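PDB 2VI7: acetyltransferase PA1377 from Pseudomonas aeruginosa, which is a putative GNAT-family enzyme that probably transfers an acetyl group to an amine, its natural substrate not being established. Local coordinates for residues E15-G20 with V62-G67; E109-A114 with R139-E144. All coordinates share one frame; numbering follows the deposited sequence. Where two conformers were deposited one is given.

Interaction 1 (E15-G20 with V62-G67)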
loop_
_atom_site.group_PDB
_atom_site.type_symbol
_atom_site.label_atom_id
_atom_site.label_comp_id
_atom_site.label_asym_id
_atom_site.label_seq_id
_atom_site.Cartn_x
_atom_site.Cartn_y
_atom_site.Cartn_z
ATOM N N GLU A 15 0.830 24.557 6.982
ATOM C CA GLU A 15 2.150 25.135 7.206
ATOM C C GLU A 15 2.415 25.637 8.611
ATOM O O GLU A 15 3.519 25.482 9.146
ATOM N N ARG A 16 1.391 26.234 9.212
ATOM C CA ARG A 16 1.498 26.766 10.562
ATOM C C ARG A 16 1.950 25.703 11.555
ATOM O O ARG A 16 2.588 26.016 12.557
ATOM C CB ARG A 16 0.147 27.304 11.035
ATOM C CG ARG A 16 -0.818 27.725 9.927
ATOM C CD ARG A 16 -2.257 27.578 10.401
ATOM N NE ARG A 16 -2.289 27.498 11.858
ATOM C CZ ARG A 16 -3.383 27.300 12.584
ATOM N NH1 ARG A 16 -4.563 27.158 11.997
ATOM N NH2 ARG A 16 -3.290 27.235 13.903
ATOM N N HIS A 17 1.600 24.450 11.276
ATOM C CA HIS A 17 1.927 23.314 12.156
ATOM C C HIS A 17 3.214 22.524 11.896
ATOM O O HIS A 17 3.659 21.781 12.775
ATOM C CB HIS A 17 0.765 22.300 12.158
ATOM C CG HIS A 17 -0.563 22.876 12.550
ATOM N ND1 HIS A 17 -1.587 23.071 11.645
ATOM C CD2 HIS A 17 -1.048 23.268 13.753
ATOM C CE1 HIS A 17 -2.645 23.555 12.273
ATOM N NE2 HIS A 17 -2.345 23.685 13.554
ATOM N N VAL A 18 3.798 22.659 10.707
ATOM C CA VAL A 18 5.019 21.917 10.352
ATOM C C VAL A 18 6.095 21.839 11.434
ATOM O O VAL A 18 6.779 20.822 11.558
ATOM C CB VAL A 18 5.698 22.491 9.091
ATOM C CG1 VAL A 18 6.658 21.455 8.496
ATOM C CG2 VAL A 18 4.664 22.886 8.077
ATOM N N GLU A 19 6.257 22.905 12.210
ATOM C CA GLU A 19 7.274 22.895 13.253
ATOM C C GLU A 19 6.881 21.956 14.393
ATOM O O GLU A 19 7.694 21.150 14.848
ATOM C CB GLU A 19 7.506 24.310 13.799
ATOM C CG GLU A 19 8.902 24.503 14.391
ATOM C CD GLU A 19 9.112 25.888 15.000
ATOM O OE1 GLU A 19 8.797 26.893 14.316
ATOM O OE2 GLU A 19 9.598 25.955 16.157
ATOM N N GLY A 20 5.633 22.064 14.844
ATOM C CA GLY A 20 5.153 21.220 15.924
ATOM C C GLY A 20 5.023 19.757 15.537
ATOM O O GLY A 20 5.287 18.865 16.351
ATOM N N VAL A 62 -4.050 17.305 13.215
ATOM C CA VAL A 62 -3.069 17.461 14.266
ATOM C C VAL A 62 -3.877 17.763 15.504
ATOM O O VAL A 62 -4.848 18.510 15.435
ATOM C CB VAL A 62 -2.106 18.630 13.997
ATOM C CG1 VAL A 62 -1.057 18.204 12.996
ATOM C CG2 VAL A 62 -2.881 19.837 13.482
ATOM N N ALA A 63 -3.499 17.151 16.619
ATOM C CA ALA A 63 -4.176 17.375 17.881
ATOM C C ALA A 63 -3.331 18.413 18.585
ATOM O O ALA A 63 -2.121 18.253 18.693
ATOM C CB ALA A 63 -4.217 16.099 18.684
ATOM N N LEU A 64 -3.972 19.476 19.061
ATOM C CA LEU A 64 -3.271 20.568 19.733
ATOM C C LEU A 64 -3.719 20.816 21.171
ATOM O O LEU A 64 -4.891 20.670 21.522
ATOM C CB LEU A 64 -3.473 21.868 18.950
ATOM C CG LEU A 64 -3.100 21.892 17.475
ATOM C CD1 LEU A 64 -3.694 23.114 16.824
ATOM C CD2 LEU A 64 -1.604 21.896 17.332
ATOM N N HIS A 65 -2.758 21.195 21.999
ATOM C CA HIS A 65 -3.024 21.544 23.385
ATOM C C HIS A 65 -2.193 22.792 23.626
ATOM O O HIS A 65 -0.965 22.750 23.515
ATOM C CB HIS A 65 -2.570 20.464 24.353
ATOM C CG HIS A 65 -2.735 20.861 25.784
ATOM N ND1 HIS A 65 -3.972 21.097 26.343
ATOM C CD2 HIS A 65 -1.825 21.113 26.757
ATOM C CE1 HIS A 65 -3.819 21.478 27.599
ATOM N NE2 HIS A 65 -2.527 21.498 27.874
ATOM N N GLN A 66 -2.843 23.904 23.949
ATOM C CA GLN A 66 -2.106 25.149 24.157
ATOM C C GLN A 66 -1.121 25.369 22.980
ATOM O O GLN A 66 0.048 25.692 23.194
ATOM C CB GLN A 66 -1.316 25.093 25.474
ATOM C CG GLN A 66 -2.054 24.460 26.652
ATOM C CD GLN A 66 -2.655 25.480 27.600
ATOM N N GLY A 67 -1.580 25.156 21.750
ATOM C CA GLY A 67 -0.720 25.384 20.598
ATOM C C GLY A 67 0.410 24.407 20.300
ATOM O O GLY A 67 1.135 24.588 19.317
#

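Interaction 2 (E109-A114 with R139-E144). With SO4 (sulfate ion), chain E.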
loop_
_atom_site.group_PDB
_atom_site.type_symbol
_atom_site.label_atom_id
_atom_site.label_comp_id
_atom_site.label_asym_id
_atom_site.label_seq_id
_atom_site.Cartn_x
_atom_site.Cartn_y
_atom_site.Cartn_z
ATOM N N GLU A 109 -12.590 11.218 15.020
ATOM C CA GLU A 109 -12.850 12.297 14.080
ATOM C C GLU A 109 -12.541 11.926 12.632
ATOM O O GLU A 109 -13.236 12.375 11.726
ATOM C CB GLU A 109 -12.055 13.539 14.481
ATOM C CG GLU A 109 -12.488 14.812 13.770
ATOM C CD GLU A 109 -13.642 15.508 14.476
ATOM O OE1 GLU A 109 -14.214 14.907 15.416
ATOM O OE2 GLU A 109 -13.967 16.648 14.084
ATOM N N LEU A 110 -11.499 11.130 12.401
ATOM C CA LEU A 110 -11.169 10.709 11.040
ATOM C C LEU A 110 -12.262 9.774 10.534
ATOM O O LEU A 110 -12.596 9.779 9.347
ATOM C CB LEU A 110 -9.832 9.963 10.995
ATOM C CG LEU A 110 -8.509 10.694 11.217
ATOM C CD1 LEU A 110 -7.378 9.709 11.056
ATOM C CD2 LEU A 110 -8.350 11.814 10.215
ATOM N N LEU A 111 -12.810 8.971 11.443
ATOM C CA LEU A 111 -13.860 8.018 11.111
ATOM C C LEU A 111 -15.186 8.719 10.844
ATOM O O LEU A 111 -16.025 8.200 10.111
ATOM C CB LEU A 111 -14.014 6.997 12.238
ATOM C CG LEU A 111 -12.790 6.104 12.425
ATOM C CD1 LEU A 111 -13.024 5.107 13.544
ATOM C CD2 LEU A 111 -12.497 5.396 11.116
ATOM N N ASP A 112 -15.375 9.890 11.453
ATOM C CA ASP A 112 -16.579 10.682 11.239
ATOM C C ASP A 112 -16.519 11.177 9.792
ATOM O O ASP A 112 -17.516 11.145 9.066
ATOM C CB ASP A 112 -16.617 11.889 12.184
ATOM C CG ASP A 112 -17.796 12.833 11.886
ATOM O OD1 ASP A 112 -17.590 14.069 11.811
ATOM O OD2 ASP A 112 -18.931 12.335 11.726
ATOM N N ILE A 113 -15.338 11.631 9.381
ATOM C CA ILE A 113 -15.125 12.118 8.026
ATOM C C ILE A 113 -15.290 10.978 7.022
ATOM O O ILE A 113 -15.905 11.145 5.967
ATOM C CB ILE A 113 -13.705 12.703 7.856
ATOM C CG1 ILE A 113 -13.517 13.922 8.759
ATOM C CG2 ILE A 113 -13.465 13.054 6.396
ATOM C CD1 ILE A 113 -14.444 15.081 8.447
ATOM N N ALA A 114 -14.728 9.821 7.365
ATOM C CA ALA A 114 -14.783 8.645 6.515
ATOM C C ALA A 114 -16.209 8.151 6.340
ATOM O O ALA A 114 -16.632 7.842 5.227
ATOM C CB ALA A 114 -13.911 7.535 7.110
ATOM N N ARG A 139 -9.691 -1.478 18.028
ATOM C CA ARG A 139 -10.776 -2.436 18.247
ATOM C C ARG A 139 -11.998 -1.713 18.814
ATOM O O ARG A 139 -13.130 -2.069 18.507
ATOM C CB ARG A 139 -10.335 -3.538 19.211
ATOM C CG ARG A 139 -9.473 -4.590 18.567
ATOM C CD ARG A 139 -8.953 -5.576 19.586
ATOM N NE ARG A 139 -8.266 -6.694 18.944
ATOM C CZ ARG A 139 -7.517 -7.578 19.594
ATOM N NH1 ARG A 139 -7.349 -7.474 20.904
ATOM N NH2 ARG A 139 -6.945 -8.575 18.939
ATOM N N LYS A 140 -11.762 -0.708 19.650
ATOM C CA LYS A 140 -12.840 0.082 20.229
ATOM C C LYS A 140 -13.661 0.728 19.110
ATOM O O LYS A 140 -14.881 0.853 19.223
ATOM C CB LYS A 140 -12.261 1.180 21.124
ATOM C CG LYS A 140 -13.231 2.312 21.422
ATOM C CD LYS A 140 -12.561 3.455 22.159
ATOM C CE LYS A 140 -13.412 4.723 22.101
ATOM N NZ LYS A 140 -14.820 4.516 22.564
ATOM N N PHE A 141 -12.987 1.136 18.033
ATOM C CA PHE A 141 -13.648 1.789 16.901
ATOM C C PHE A 141 -14.126 0.882 15.772
ATOM O O PHE A 141 -14.386 1.355 14.671
ATOM C CB PHE A 141 -12.754 2.896 16.310
ATOM C CG PHE A 141 -12.723 4.167 17.135
ATOM C CD1 PHE A 141 -11.789 4.334 18.162
ATOM C CD2 PHE A 141 -13.669 5.172 16.925
ATOM C CE1 PHE A 141 -11.805 5.481 18.971
ATOM C CE2 PHE A 141 -13.694 6.325 17.732
ATOM C CZ PHE A 141 -12.763 6.480 18.754
ATOM N N GLY A 142 -14.231 -0.415 16.047
ATOM C CA GLY A 142 -14.713 -1.354 15.050
ATOM C C GLY A 142 -13.712 -2.028 14.133
ATOM O O GLY A 142 -14.120 -2.776 13.244
ATOM N N PHE A 143 -12.418 -1.773 14.307
ATOM C CA PHE A 143 -11.436 -2.422 13.442
ATOM C C PHE A 143 -11.248 -3.866 13.875
ATOM O O PHE A 143 -11.212 -4.177 15.064
ATOM C CB PHE A 143 -10.073 -1.725 13.491
ATOM C CG PHE A 143 -10.032 -0.410 12.772
ATOM C CD1 PHE A 143 -10.501 0.749 13.387
ATOM C CD2 PHE A 143 -9.515 -0.324 11.480
ATOM C CE1 PHE A 143 -10.455 1.980 12.728
ATOM C CE2 PHE A 143 -9.465 0.905 10.809
ATOM C CZ PHE A 143 -9.937 2.065 11.438
ATOM N N GLU A 144 -11.131 -4.752 12.899
ATOM C CA GLU A 144 -10.923 -6.147 13.192
ATOM C C GLU A 144 -9.650 -6.565 12.496
ATOM O O GLU A 144 -9.321 -6.039 11.439
ATOM C CB GLU A 144 -12.073 -6.984 12.666
ATOM C CG GLU A 144 -13.393 -6.751 13.349
ATOM C CD GLU A 144 -14.489 -7.621 12.744
ATOM O OE1 GLU A 144 -14.408 -8.869 12.861
ATOM O OE2 GLU A 144 -15.422 -7.051 12.141
HETATM S S SO4 E . -9.832 -8.891 16.374
HETATM O O1 SO4 E . -8.781 -7.862 16.328
HETATM O O2 SO4 E . -10.441 -9.055 15.038
HETATM O O3 SO4 E . -9.252 -10.189 16.805
HETATM O O4 SO4 E . -10.852 -8.425 17.319
#

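Interaction 1 (E15-G20 with V62-G67)
H17 and V62, whose CA atoms stand 8.0 Å apart, mark the closest approach of segment 15-20 to strand 58-65; the backbones stay apart and side chains fill the gap. The start of segment 15-20 has helical backbone angles, with V18 N bonded to E15 O at 3.2 Å. The H17 imidazole carries the contact. V62 CG2 sits squarely over one face, 3.7 Å from the ring centroid and only 1° off the ring normal, a CH-pi contact in which the methyl is almost equidistant from all five ring atoms. L64 reaches the NE2-CD2 side of the same ring obliquely, its CD1 3.6 Å from H17 NE2 and its CD2 3.9 Å from H17 CD2. With CG anti to its carbonyl carbon (chi1 -56°), H17 carries the ring toward the strand. A weak hydrogen bond from S14 N to ND1 helps fix its rotation. V62 and L64, two residues apart, project from the same side of the strand. The result packs the segment at the N-terminal side of helix 18-25 onto strand 58-65 of the mixed alpha/beta GNAT fold.

Interaction 2 (E109-A114 with R139-E144)
L111, on helix 102-117, faces F141, where the chain leaves helix 132-140, and their CA atoms are 8.5 Å apart. A single methyl makes the contact: L111 CD1 comes within 3.4 Å of F141 CD2 and 3.6 Å of F141 CB, tucked against the root of the phenyl group. F143 offers its ring from another direction, CE1 lying 4.1 Å from the same methyl. The leucine meets both rings obliquely, and its extended branch (chi2 -179°) carries CD1 out from the helix to reach them. F141 also rests on L107 and S104, one and two turns earlier on the leucine's helix, while F143 packs on M165 and R167 of strand 158-168. Between the two aromatic residues the helix ends in a Schellman motif: F143 N bonds back to Y138 O and G142 N to R139 O, with G142 at positive phi as the C-prime residue. This helix end leads into strand 144-152, in the C-terminal half of the GNAT fold. On R139 a sulfate, probably from the crystallisation liquor, is held at the guanidinium edge. NE donates to its O1 at 2.9 Å with an N-H...O angle of 153°, whereas the bond from NH2 to that oxygen is longer, 3.3 Å, and weak. The R139 side chain runs extended from CG to NE to reach the anion, to which T145 OG1 is also hydrogen-bonded.

Overall arrangement
From the N terminus the chain passes through strand 8-12 and enters helix 18-25, then two further helices, before strand 58-65 returns to interaction 1 and closes a loop of 41 intervening residues. It continues through strands 68-77 and 86-95 to helix 102-117, where interaction 2 opens; strand 122-128 and helix 132-140 complete this second loop of 24 residues. The two contacts are in series, neither nested nor crossed, with centres 23 Å apart and nearest atoms about 8 Å apart. Helix 102-117 connects the two regions: L110 packs on L59 and L61 of strand 58-65, just before V62, while L111 belongs to interaction 2.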